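Local coordinates for succinoglycan biosynthesis protein (Bacillus cereus ATCC 14579, PDB 3B55) that binds calcium and belongs to the erythromycin esterase-like family, with a possible but unestablished role in succinoglycan biosynthesis, at residues Tyr373-Val378 with Ile385-Ala390. The protein carries 1 engineered substitution. Numbering follows the deposited sequence.
Sequences YIFGQV and IDLRKA
Phe375 reaches from its helix with the far end of its ring against the side chains of Ile385 and Leu387. Ile385 CG2 lies at the ring edge, near the ring plane, 4.1 Å from Phe375 CE1. Leu387 CD2 approaches the same end obliquely, 4.2 Å from Phe375 CZ. With CG roughly anti to the carbonyl carbon (chi1 -87°), Phe375 points its ring toward 385-390. The nearest CA atoms of the two segments, those of Phe375 and Ile385, are 10.6 Å apart. The contact is small and wholly apolar, and all three residues are buried.

Within 385-390, Asp386 and Arg388 are tied together by polar bonds. Asp386 OD1 accepts from Arg388 N at 2.9 Å, which makes an Asx turn at the start of the 3-10 segment 387-389. Arg388 also grips the carboxylate side-on. Its NE meets Asp386 OD1 on the syn side in an almost straight bond (3.0 Å, 179°), and its NH2 makes a salt bridge to Asp386 OD2. Arg388 NH2 also hydrogen-bonds to Met71 O.

The contact lies away from the calcium site and is structural packing. It joins helix 371-376 to the end of strand 382-386, next to strand 429-433 in the mixed sheet. Leu430 of that strand touches both Phe375 and Leu387, Trp397 of helix 392-398 packs on Phe375, and His49 of helix 39-49 touches Ile385.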
loop_
_atom_site.group_PDB
_atom_site.type_symbol
_atom_site.label_atom_id
_atom_site.label_comp_id
_atom_site.label_asym_id
_atom_site.label_seq_id
_atom_site.Cartn_x
_atom_site.Cartn_y
_atom_site.Cartn_z
ATOM N N TYR A 373 -16.823 8.424 15.571
ATOM C CA TYR A 373 -17.733 8.439 16.711
ATOM C C TYR A 373 -18.897 7.481 16.476
ATOM O O TYR A 373 -19.224 6.657 17.329
ATOM C CB TYR A 373 -18.304 9.842 16.914
ATOM C CG TYR A 373 -19.230 9.948 18.105
ATOM C CD1 TYR A 373 -18.723 10.192 19.381
ATOM C CD2 TYR A 373 -20.612 9.771 17.966
ATOM C CE1 TYR A 373 -19.555 10.252 20.488
ATOM C CE2 TYR A 373 -21.462 9.833 19.075
ATOM C CZ TYR A 373 -20.917 10.072 20.336
ATOM O OH TYR A 373 -21.721 10.114 21.450
ATOM N N ILE A 374 -19.530 7.617 15.315
ATOM C CA ILE A 374 -20.673 6.799 14.963
ATOM C C ILE A 374 -20.365 5.301 14.963
ATOM O O ILE A 374 -21.076 4.531 15.614
ATOM C CB ILE A 374 -21.254 7.285 13.626
ATOM C CG1 ILE A 374 -21.834 8.694 13.842
ATOM C CG2 ILE A 374 -22.321 6.323 13.123
ATOM C CD1 ILE A 374 -22.303 9.404 12.585
ATOM N N PHE A 375 -19.322 4.880 14.251
ATOM C CA PHE A 375 -18.951 3.465 14.250
ATOM C C PHE A 375 -18.430 3.106 15.646
ATOM O O PHE A 375 -18.488 1.952 16.069
ATOM C CB PHE A 375 -17.861 3.189 13.205
ATOM C CG PHE A 375 -18.397 2.889 11.830
ATOM C CD1 PHE A 375 -18.649 1.581 11.439
ATOM C CD2 PHE A 375 -18.680 3.921 10.938
ATOM C CE1 PHE A 375 -19.176 1.301 10.179
ATOM C CE2 PHE A 375 -19.204 3.657 9.684
ATOM C CZ PHE A 375 -19.453 2.341 9.302
ATOM N N GLY A 376 -17.928 4.110 16.358
ATOM C CA GLY A 376 -17.410 3.888 17.696
ATOM C C GLY A 376 -18.479 3.573 18.728
ATOM O O GLY A 376 -18.158 3.149 19.839
ATOM N N GLN A 377 -19.746 3.788 18.383
ATOM C CA GLN A 377 -20.829 3.499 19.316
ATOM C C GLN A 377 -21.331 2.055 19.204
ATOM O O GLN A 377 -22.195 1.633 19.979
ATOM C CB GLN A 377 -21.992 4.473 19.110
ATOM C CG GLN A 377 -21.633 5.934 19.371
ATOM C CD GLN A 377 -20.890 6.122 20.680
ATOM O OE1 GLN A 377 -19.665 6.223 20.698
ATOM N NE2 GLN A 377 -21.627 6.152 21.783
ATOM N N VAL A 378 -20.802 1.307 18.236
ATOM C CA VAL A 378 -21.190 -0.090 18.072
ATOM C C VAL A 378 -20.582 -0.853 19.249
ATOM O O VAL A 378 -19.392 -0.715 19.520
ATOM C CB VAL A 378 -20.656 -0.665 16.745
ATOM C CG1 VAL A 378 -20.859 -2.174 16.706
ATOM C CG2 VAL A 378 -21.376 -0.002 15.576
ATOM N N ILE A 385 -17.951 -4.852 8.140
ATOM C CA ILE A 385 -19.265 -4.777 7.529
ATOM C C ILE A 385 -19.174 -4.431 6.059
ATOM O O ILE A 385 -18.242 -3.746 5.630
ATOM C CB ILE A 385 -20.114 -3.708 8.250
ATOM C CG1 ILE A 385 -21.460 -3.538 7.552
ATOM C CG2 ILE A 385 -19.350 -2.394 8.301
ATOM C CD1 ILE A 385 -22.517 -2.914 8.448
ATOM N N ASP A 386 -20.146 -4.909 5.288
ATOM C CA ASP A 386 -20.184 -4.634 3.859
ATOM C C ASP A 386 -20.978 -3.346 3.650
ATOM O O ASP A 386 -22.207 -3.336 3.775
ATOM C CB ASP A 386 -20.870 -5.776 3.108
ATOM C CG ASP A 386 -20.635 -5.708 1.609
ATOM O OD1 ASP A 386 -20.537 -4.584 1.075
ATOM O OD2 ASP A 386 -20.563 -6.778 0.966
ATOM N N LEU A 387 -20.274 -2.260 3.349
ATOM C CA LEU A 387 -20.910 -0.964 3.126
ATOM C C LEU A 387 -21.794 -0.976 1.876
ATOM O O LEU A 387 -22.728 -0.187 1.756
ATOM C CB LEU A 387 -19.841 0.129 2.992
ATOM C CG LEU A 387 -18.852 0.268 4.160
ATOM C CD1 LEU A 387 -17.830 1.344 3.843
ATOM C CD2 LEU A 387 -19.596 0.598 5.439
ATOM N N ARG A 388 -21.495 -1.876 0.948
ATOM C CA ARG A 388 -22.270 -1.966 -0.283
ATOM C C ARG A 388 -23.670 -2.522 -0.039
ATOM O O ARG A 388 -24.547 -2.392 -0.886
ATOM C CB ARG A 388 -21.547 -2.856 -1.290
ATOM C CG ARG A 388 -20.195 -2.333 -1.723
ATOM C CD ARG A 388 -19.424 -3.418 -2.453
ATOM N NE ARG A 388 -19.285 -4.602 -1.612
ATOM C CZ ARG A 388 -18.633 -5.707 -1.964
ATOM N NH1 ARG A 388 -18.049 -5.787 -3.154
ATOM N NH2 ARG A 388 -18.577 -6.739 -1.127
ATOM N N LYS A 389 -23.877 -3.133 1.123
ATOM C CA LYS A 389 -25.171 -3.721 1.457
ATOM C C LYS A 389 -26.063 -2.840 2.337
ATOM O O LYS A 389 -27.149 -3.254 2.721
ATOM C CB LYS A 389 -24.962 -5.070 2.150
ATOM C CG LYS A 389 -24.315 -6.141 1.283
ATOM C CD LYS A 389 -25.251 -6.646 0.188
ATOM C CE LYS A 389 -24.732 -7.951 -0.409
ATOM N NZ LYS A 389 -25.697 -8.567 -1.361
ATOM N N ALA A 390 -25.615 -1.629 2.650
ATOM C CA ALA A 390 -26.396 -0.722 3.495
ATOM C C ALA A 390 -27.754 -0.332 2.894
ATOM O O ALA A 390 -27.883 -0.184 1.681
ATOM C CB ALA A 390 -25.588 0.523 3.793
#